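Local coordinates for protein superoxide dismutase [Fe] (Aquifex pyrophilus, PDB 1COJ) that converts superoxide radicals into hydrogen peroxide and oxygen, using one iron ion bound in each subunit of a homotetramer, at residues E44-A47 against D53-K56; E82-M87 against P178-A183; A99-I104 against G109-C114. All coordinates share one frame; numbering follows the deposited sequence.

Contact 1: residues E44-A47 against D53-K56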
loop_
_atom_site.group_PDB
_atom_site.type_symbol
_atom_site.label_atom_id
_atom_site.label_comp_id
_atom_site.label_asym_id
_atom_site.label_seq_id
_atom_site.Cartn_x
_atom_site.Cartn_y
_atom_site.Cartn_z
ATOM N N GLU A 44 22.110 -9.955 5.574
ATOM C CA GLU A 44 22.760 -10.608 6.705
ATOM C C GLU A 44 21.733 -11.290 7.605
ATOM O O GLU A 44 21.915 -12.442 8.005
ATOM C CB GLU A 44 23.549 -9.595 7.529
ATOM C CG GLU A 44 24.697 -8.936 6.795
ATOM C CD GLU A 44 25.417 -7.931 7.671
ATOM O OE1 GLU A 44 24.724 -7.130 8.339
ATOM O OE2 GLU A 44 26.666 -7.943 7.705
ATOM N N LYS A 45 20.653 -10.577 7.912
ATOM C CA LYS A 45 19.605 -11.110 8.772
ATOM C C LYS A 45 18.829 -12.239 8.118
ATOM O O LYS A 45 18.424 -13.187 8.784
ATOM C CB LYS A 45 18.683 -9.987 9.237
ATOM C CG LYS A 45 19.391 -9.066 10.209
ATOM C CD LYS A 45 18.543 -7.897 10.653
ATOM C CE LYS A 45 19.289 -7.104 11.721
ATOM N NZ LYS A 45 18.560 -5.898 12.176
ATOM N N LEU A 46 18.673 -12.155 6.804
ATOM C CA LEU A 46 17.972 -13.172 6.039
ATOM C C LEU A 46 18.817 -14.459 6.017
ATOM O O LEU A 46 18.279 -15.561 5.961
ATOM C CB LEU A 46 17.734 -12.645 4.625
ATOM C CG LEU A 46 16.362 -12.773 3.958
ATOM C CD1 LEU A 46 15.227 -12.841 4.959
ATOM C CD2 LEU A 46 16.186 -11.592 3.013
ATOM N N ALA A 47 20.138 -14.313 6.073
ATOM C CA ALA A 47 21.049 -15.461 6.069
ATOM C C ALA A 47 21.037 -16.221 7.401
ATOM O O ALA A 47 21.456 -17.379 7.475
ATOM C CB ALA A 47 22.467 -15.004 5.741
ATOM N N ASP A 53 13.511 -17.203 10.855
ATOM C CA ASP A 53 13.083 -18.586 10.883
ATOM C C ASP A 53 12.001 -18.839 9.840
ATOM O O ASP A 53 10.872 -18.366 9.978
ATOM C CB ASP A 53 12.577 -18.951 12.277
ATOM C CG ASP A 53 12.409 -20.450 12.462
ATOM O OD1 ASP A 53 12.286 -21.171 11.452
ATOM O OD2 ASP A 53 12.411 -20.913 13.617
ATOM N N ARG A 54 12.340 -19.630 8.829
ATOM C CA ARG A 54 11.407 -19.951 7.758
ATOM C C ARG A 54 10.196 -20.756 8.214
ATOM O O ARG A 54 9.110 -20.603 7.658
ATOM C CB ARG A 54 12.126 -20.670 6.617
ATOM C CG ARG A 54 12.300 -19.816 5.370
ATOM C CD ARG A 54 13.752 -19.534 5.022
ATOM N NE ARG A 54 14.413 -18.609 5.937
ATOM C CZ ARG A 54 15.316 -17.699 5.569
ATOM N NH1 ARG A 54 15.673 -17.568 4.298
ATOM N NH2 ARG A 54 15.903 -16.948 6.484
ATOM N N SER A 55 10.366 -21.579 9.247
ATOM C CA SER A 55 9.259 -22.389 9.746
ATOM C C SER A 55 8.203 -21.543 10.439
ATOM O O SER A 55 7.076 -21.990 10.630
ATOM C CB SER A 55 9.752 -23.488 10.692
ATOM O OG SER A 55 10.288 -22.950 11.885
ATOM N N LYS A 56 8.569 -20.321 10.813
ATOM C CA LYS A 56 7.640 -19.414 11.477
ATOM C C LYS A 56 7.004 -18.422 10.504
ATOM O O LYS A 56 6.320 -17.493 10.928
ATOM C CB LYS A 56 8.347 -18.643 12.592
ATOM C CG LYS A 56 8.776 -19.492 13.772
ATOM C CD LYS A 56 9.429 -18.625 14.842
ATOM C CE LYS A 56 9.785 -19.422 16.088
ATOM N NZ LYS A 56 10.688 -20.569 15.783
#

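Contact 2: residues E82-M87 against P178-A183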
loop_
_atom_site.group_PDB
_atom_site.type_symbol
_atom_site.label_atom_id
_atom_site.label_comp_id
_atom_site.label_asym_id
_atom_site.label_seq_id
_atom_site.Cartn_x
_atom_site.Cartn_y
_atom_site.Cartn_z
ATOM N N GLU A 82 20.355 3.670 -9.536
ATOM C CA GLU A 82 21.488 3.446 -10.426
ATOM C C GLU A 82 21.100 3.693 -11.880
ATOM O O GLU A 82 21.896 4.223 -12.659
ATOM C CB GLU A 82 22.058 2.045 -10.234
ATOM C CG GLU A 82 22.701 1.878 -8.876
ATOM C CD GLU A 82 23.404 0.550 -8.695
ATOM O OE1 GLU A 82 24.128 0.418 -7.690
ATOM O OE2 GLU A 82 23.235 -0.360 -9.535
ATOM N N LEU A 83 19.872 3.335 -12.235
ATOM C CA LEU A 83 19.370 3.545 -13.591
ATOM C C LEU A 83 19.123 5.036 -13.838
ATOM O O LEU A 83 19.302 5.539 -14.947
ATOM C CB LEU A 83 18.073 2.757 -13.801
ATOM C CG LEU A 83 18.176 1.229 -13.842
ATOM C CD1 LEU A 83 16.797 0.609 -13.723
ATOM C CD2 LEU A 83 18.847 0.790 -15.134
ATOM N N TYR A 84 18.724 5.731 -12.779
ATOM C CA TYR A 84 18.446 7.162 -12.826
ATOM C C TYR A 84 19.725 7.995 -12.993
ATOM O O TYR A 84 19.876 8.724 -13.975
ATOM C CB TYR A 84 17.690 7.556 -11.552
ATOM C CG TYR A 84 17.467 9.035 -11.335
ATOM C CD1 TYR A 84 16.500 9.731 -12.057
ATOM C CD2 TYR A 84 18.179 9.725 -10.356
ATOM C CE1 TYR A 84 16.241 11.078 -11.803
ATOM C CE2 TYR A 84 17.930 11.072 -10.094
ATOM C CZ TYR A 84 16.956 11.739 -10.814
ATOM O OH TYR A 84 16.647 13.044 -10.495
ATOM N N PHE A 85 20.651 7.868 -12.048
ATOM C CA PHE A 85 21.907 8.612 -12.108
ATOM C C PHE A 85 22.725 8.248 -13.341
ATOM O O PHE A 85 23.285 9.121 -14.009
ATOM C CB PHE A 85 22.740 8.352 -10.851
ATOM C CG PHE A 85 22.144 8.917 -9.593
ATOM C CD1 PHE A 85 21.775 10.257 -9.523
ATOM C CD2 PHE A 85 21.963 8.112 -8.470
ATOM C CE1 PHE A 85 21.240 10.789 -8.358
ATOM C CE2 PHE A 85 21.428 8.635 -7.297
ATOM C CZ PHE A 85 21.067 9.976 -7.240
ATOM N N GLY A 86 22.754 6.957 -13.661
ATOM C CA GLY A 86 23.508 6.469 -14.800
ATOM C C GLY A 86 23.120 7.003 -16.164
ATOM O O GLY A 86 23.908 6.928 -17.108
ATOM N N MET A 87 21.923 7.561 -16.282
ATOM C CA MET A 87 21.490 8.084 -17.565
ATOM C C MET A 87 21.490 9.608 -17.642
ATOM O O MET A 87 20.893 10.178 -18.554
ATOM C CB MET A 87 20.109 7.534 -17.936
ATOM C CG MET A 87 18.973 8.000 -17.036
ATOM S SD MET A 87 17.375 7.401 -17.596
ATOM C CE MET A 87 17.073 8.494 -18.960
ATOM N N PRO A 178 7.089 20.252 -12.199
ATOM C CA PRO A 178 7.219 20.447 -13.655
ATOM C C PRO A 178 8.583 20.932 -14.167
ATOM O O PRO A 178 9.129 20.361 -15.117
ATOM C CB PRO A 178 6.099 21.435 -13.965
ATOM C CG PRO A 178 5.044 21.035 -12.999
ATOM C CD PRO A 178 5.822 20.831 -11.716
ATOM N N PRO A 179 9.145 21.999 -13.570
ATOM C CA PRO A 179 10.445 22.458 -14.057
ATOM C C PRO A 179 11.541 21.411 -13.860
ATOM O O PRO A 179 12.501 21.367 -14.627
ATOM C CB PRO A 179 10.698 23.728 -13.240
ATOM C CG PRO A 179 9.899 23.510 -11.997
ATOM C CD PRO A 179 8.637 22.899 -12.517
ATOM N N TYR A 180 11.386 20.562 -12.849
ATOM C CA TYR A 180 12.357 19.507 -12.583
ATOM C C TYR A 180 12.288 18.457 -13.691
ATOM O O TYR A 180 13.320 17.978 -14.170
ATOM C CB TYR A 180 12.093 18.874 -11.211
ATOM C CG TYR A 180 12.598 17.455 -11.064
ATOM C CD1 TYR A 180 13.965 17.168 -11.063
ATOM C CD2 TYR A 180 11.700 16.392 -10.930
ATOM C CE1 TYR A 180 14.427 15.849 -10.931
ATOM C CE2 TYR A 180 12.149 15.073 -10.799
ATOM C CZ TYR A 180 13.510 14.808 -10.801
ATOM O OH TYR A 180 13.947 13.508 -10.674
ATOM N N ILE A 181 11.070 18.113 -14.106
ATOM C CA ILE A 181 10.882 17.125 -15.164
ATOM C C ILE A 181 11.514 17.631 -16.462
ATOM O O ILE A 181 12.177 16.874 -17.173
ATOM C CB ILE A 181 9.386 16.807 -15.380
ATOM C CG1 ILE A 181 8.778 16.259 -14.083
ATOM C CG2 ILE A 181 9.222 15.788 -16.499
ATOM C CD1 ILE A 181 7.260 16.165 -14.096
ATOM N N ASP A 182 11.340 18.919 -16.753
ATOM C CA ASP A 182 11.928 19.507 -17.954
ATOM C C ASP A 182 13.450 19.423 -17.873
ATOM O O ASP A 182 14.109 19.062 -18.850
ATOM C CB ASP A 182 11.503 20.972 -18.117
ATOM C CG ASP A 182 10.030 21.124 -18.456
ATOM O OD1 ASP A 182 9.461 20.211 -19.087
ATOM O OD2 ASP A 182 9.440 22.166 -18.095
ATOM N N ALA A 183 14.001 19.736 -16.704
ATOM C CA ALA A 183 15.444 19.691 -16.497
ATOM C C ALA A 183 15.969 18.271 -16.700
ATOM O O ALA A 183 17.019 18.079 -17.306
ATOM C CB ALA A 183 15.802 20.208 -15.109
#

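Contact 3: residues A99-I104 against G109-C114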
loop_
_atom_site.group_PDB
_atom_site.type_symbol
_atom_site.label_atom_id
_atom_site.label_comp_id
_atom_site.label_asym_id
_atom_site.label_seq_id
_atom_site.Cartn_x
_atom_site.Cartn_y
_atom_site.Cartn_z
ATOM N N ALA A 99 15.792 2.958 -34.360
ATOM C CA ALA A 99 15.061 1.783 -33.905
ATOM C C ALA A 99 14.158 2.151 -32.729
ATOM O O ALA A 99 12.993 1.747 -32.684
ATOM C CB ALA A 99 16.027 0.680 -33.505
ATOM N N LEU A 100 14.690 2.933 -31.791
ATOM C CA LEU A 100 13.918 3.356 -30.628
ATOM C C LEU A 100 12.753 4.248 -31.052
ATOM O O LEU A 100 11.618 4.047 -30.612
ATOM C CB LEU A 100 14.809 4.085 -29.618
ATOM C CG LEU A 100 14.099 4.653 -28.384
ATOM C CD1 LEU A 100 13.372 3.545 -27.628
ATOM C CD2 LEU A 100 15.103 5.353 -27.480
ATOM N N LYS A 101 13.026 5.202 -31.936
ATOM C CA LYS A 101 11.991 6.110 -32.412
ATOM C C LYS A 101 10.855 5.371 -33.106
ATOM O O LYS A 101 9.685 5.703 -32.916
ATOM C CB LYS A 101 12.578 7.145 -33.367
ATOM C CG LYS A 101 13.504 8.150 -32.717
ATOM C CD LYS A 101 14.113 9.051 -33.780
ATOM C CE LYS A 101 15.114 10.015 -33.183
ATOM N NZ LYS A 101 15.853 10.754 -34.244
ATOM N N LYS A 102 11.196 4.353 -33.885
ATOM C CA LYS A 102 10.190 3.587 -34.609
ATOM C C LYS A 102 9.278 2.798 -33.675
ATOM O O LYS A 102 8.062 2.751 -33.878
ATOM C CB LYS A 102 10.857 2.652 -35.622
ATOM C CG LYS A 102 9.893 2.010 -36.618
ATOM C CD LYS A 102 9.102 3.057 -37.409
ATOM C CE LYS A 102 10.016 3.961 -38.239
ATOM N NZ LYS A 102 9.259 5.021 -38.974
ATOM N N LYS A 103 9.869 2.180 -32.656
ATOM C CA LYS A 103 9.107 1.397 -31.687
ATOM C C LYS A 103 8.159 2.312 -30.910
ATOM O O LYS A 103 6.992 1.980 -30.695
ATOM C CB LYS A 103 10.058 0.690 -30.721
ATOM C CG LYS A 103 9.398 -0.371 -29.848
ATOM C CD LYS A 103 9.694 -1.765 -30.378
ATOM C CE LYS A 103 9.058 -2.856 -29.523
ATOM N NZ LYS A 103 7.594 -2.970 -29.737
ATOM N N ILE A 104 8.671 3.470 -30.494
ATOM C CA ILE A 104 7.876 4.452 -29.757
ATOM C C ILE A 104 6.714 4.904 -30.632
ATOM O O ILE A 104 5.589 5.093 -30.159
ATOM C CB ILE A 104 8.728 5.693 -29.372
ATOM C CG1 ILE A 104 9.694 5.338 -28.240
ATOM C CG2 ILE A 104 7.836 6.866 -28.983
ATOM C CD1 ILE A 104 10.617 6.466 -27.843
ATOM N N GLY A 109 2.786 6.180 -30.286
ATOM C CA GLY A 109 2.179 7.122 -31.212
ATOM C C GLY A 109 3.156 8.153 -31.745
ATOM O O GLY A 109 2.863 8.864 -32.705
ATOM N N GLY A 110 4.322 8.256 -31.116
ATOM C CA GLY A 110 5.313 9.209 -31.572
ATOM C C GLY A 110 6.095 9.789 -30.419
ATOM O O GLY A 110 5.685 9.650 -29.264
ATOM N N LEU A 111 7.217 10.437 -30.723
ATOM C CA LEU A 111 8.059 11.045 -29.694
ATOM C C LEU A 111 7.275 12.072 -28.906
ATOM O O LEU A 111 7.398 12.150 -27.683
ATOM C CB LEU A 111 9.303 11.698 -30.305
ATOM C CG LEU A 111 10.595 10.872 -30.325
ATOM C CD1 LEU A 111 10.386 9.572 -31.083
ATOM C CD2 LEU A 111 11.713 11.683 -30.960
ATOM N N ASP A 112 6.453 12.844 -29.608
ATOM C CA ASP A 112 5.638 13.862 -28.965
ATOM C C ASP A 112 4.658 13.262 -27.965
ATOM O O ASP A 112 4.549 13.732 -26.833
ATOM C CB ASP A 112 4.914 14.745 -29.999
ATOM C CG ASP A 112 4.187 13.947 -31.095
ATOM O OD1 ASP A 112 4.130 12.700 -31.044
ATOM O OD2 ASP A 112 3.671 14.587 -32.033
ATOM N N ALA A 113 3.993 12.186 -28.368
ATOM C CA ALA A 113 3.029 11.510 -27.518
ATOM C C ALA A 113 3.742 10.879 -26.325
ATOM O O ALA A 113 3.252 10.958 -25.198
ATOM C CB ALA A 113 2.287 10.448 -28.313
ATOM N N CYS A 114 4.911 10.291 -26.570
ATOM C CA CYS A 114 5.693 9.639 -25.522
ATOM C C CYS A 114 6.184 10.617 -24.453
ATOM O O CYS A 114 6.079 10.343 -23.257
ATOM C CB CYS A 114 6.870 8.873 -26.136
ATOM S SG CYS A 114 7.790 7.821 -24.983
#

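Contact 1: residues E44-A47 against D53-K56
Arg54 reaches across to the C-terminal turn of helix 21-47 and hands one N-H to the main-chain carbonyl of Leu46. The donor is NH2, 2.8 Å from Leu46 O, with an N-H...O angle of 156°, so the bond is fairly straight. The geometry is tidy at both ends: the oxygen lies near the plane of the guanidinium group, at its edge, and the nitrogen arrives in the plane of the carbonyl on one of its lone pairs. The flat group therefore meets the peptide edge on rather than stacking over it. Leu46 adds little with its own side chain, whose CD1 stays 4.4 Å from Arg54 NH2.

Bends in the arginine side chain at chi2 (116°) and chi3 (-71°) turn its end back toward the helix. The same NH2 also donates to Ala52 O, so two carbonyls grip a single nitrogen and should hold the group against rotation. NH1 forms a salt bridge with OE2 of Glu117 of a neighbouring subunit, and that carboxylate probably helps to balance the charge of this buried arginine.

The turn that carries Arg54 is braced by Asp53, which probably helps to set where the arginine starts. Asp53 OD1 accepts from Ser55 N at 3.0 Å, an Asx turn, and also from Ser55 OG at 2.7 Å; both donors come from the same face, above the carboxylate plane. Its other oxygen, OD2, forms a salt bridge with Lys56 NZ at 2.8 Å.

In the fold, this contact ties the far end of the alpha-hairpin together. The 3-10 turn 54-56 belongs to the connection between helices 21-47 and 63-86, and the second of these packs alongside, with Leu67 and Glu71 against Leu46 and Tyr64 against Arg54.

Contact 2: residues E82-M87 against P178-A183
Tyr84 and Tyr180 come at each other from opposite directions and meet through their hydroxyls. Starting from CB of Tyr84, the ring leaves helix 63-86 with CG anti to the main-chain nitrogen (chi1 172°), and this sends it toward helix 177-186. One flank of the ring, at CD2, lies 3.7 Å above the plane of Phe85, offset toward that ring's rim. On the other flank CE1 comes within 3.5 Å of Tyr180 OH, and CZ is equally near. At the tip, Tyr84 OH is hydrogen-bonded to Tyr180 OH at 2.7 Å, lying in the plane of the Tyr180 ring at its edge, 3.6 Å from Tyr180 CE1. Tyr180 OH has a second partner in the carbonyl oxygen of Asp163. The Tyr84 side chain is about 4 Å from those of ligands His27 and Asp163 and about 6 Å from the iron. An alanine in place of Tyr84 takes away ring and hydroxyl, which would probably leave Tyr180 OH without this partner and open a gap beside Phe85, His27 and Asp163. Tyr84 belongs to the aromatic second shell round the iron of this superoxide dismutase, and Tyr180, bonded to Asp163 O, joins it to the C-terminal domain.

Contact 3: residues A99-I104 against G109-C114
Ile104 carries most of this contact, and its CG2 methyl does the touching. That methyl sits 3.6 Å from Cys114 CB and 3.5 Å from Gly110 O, with Leu111 CD1 a little farther off at 4.3 Å. The side-chain torsion explains the choice of branch: with chi1 at -73°, CG2 stands anti to the main-chain nitrogen and points into the start of helix 111-124. A second apolar touch lies beside it, where the Leu111 methyl CD1 rests 3.8 Å from Lys101 CG. The two chains cross obliquely, the lysine offering its aliphatic root, CB and CG, while the rest of it runs on extended to the ammonium.

One main-chain bond closes the junction, to Ile104 O from Gly109 N, the residue five further on, at 3.0 Å. Next to it, Gly110 O accepts from Cys114 N at 2.9 Å, so the carbonyl that Ile104 touches also belongs to the first turn of the new helix.

The backbone behind these contacts depends on two glycines. Gly109 leaves helix 98-107 with a phi of 123°, and Gly110 also has positive phi. In both, a CB would be jammed against the carbonyl oxygen of the preceding residue.

Farther out, Ile104 leans on Leu140 of strand 139-145, and Ile108 packs on Cys114. Lys101 NZ makes long, weak ion pairs with Glu95 and Glu98.

The whole is a helix-to-helix corner: helix 98-107 ends, Gly109 and Gly110 turn the chain, and helix 111-124 begins with Gly110 at its N-cap. Ile104 meets Cys114 and Leu111 across it, with the root of Lys101 beside Leu111. It belongs to the helical part of the C-terminal alpha/beta domain and lies away from the iron site.

How the contacts relate
Contact 2 is the one beside the iron; contacts 1 and 3 lie away from the annotated site. Contact 1 is at the remote end of the helical hairpin, its nearest atoms about 17 Å from contact 2 and about 34 Å from contact 3, on the opposite side of the chain's centre from both. Helix 63-86 links the first two, beginning near contact 1 and carrying Tyr84 at its other end. Contact 3 is nested in the loop that contact 2 closes, with nearest atoms about 9 Å apart. Helix 111-124 spans that interval: it starts in contact 3, and its Ala122 and Met123 pack on Ile181 of the 178-183 segment.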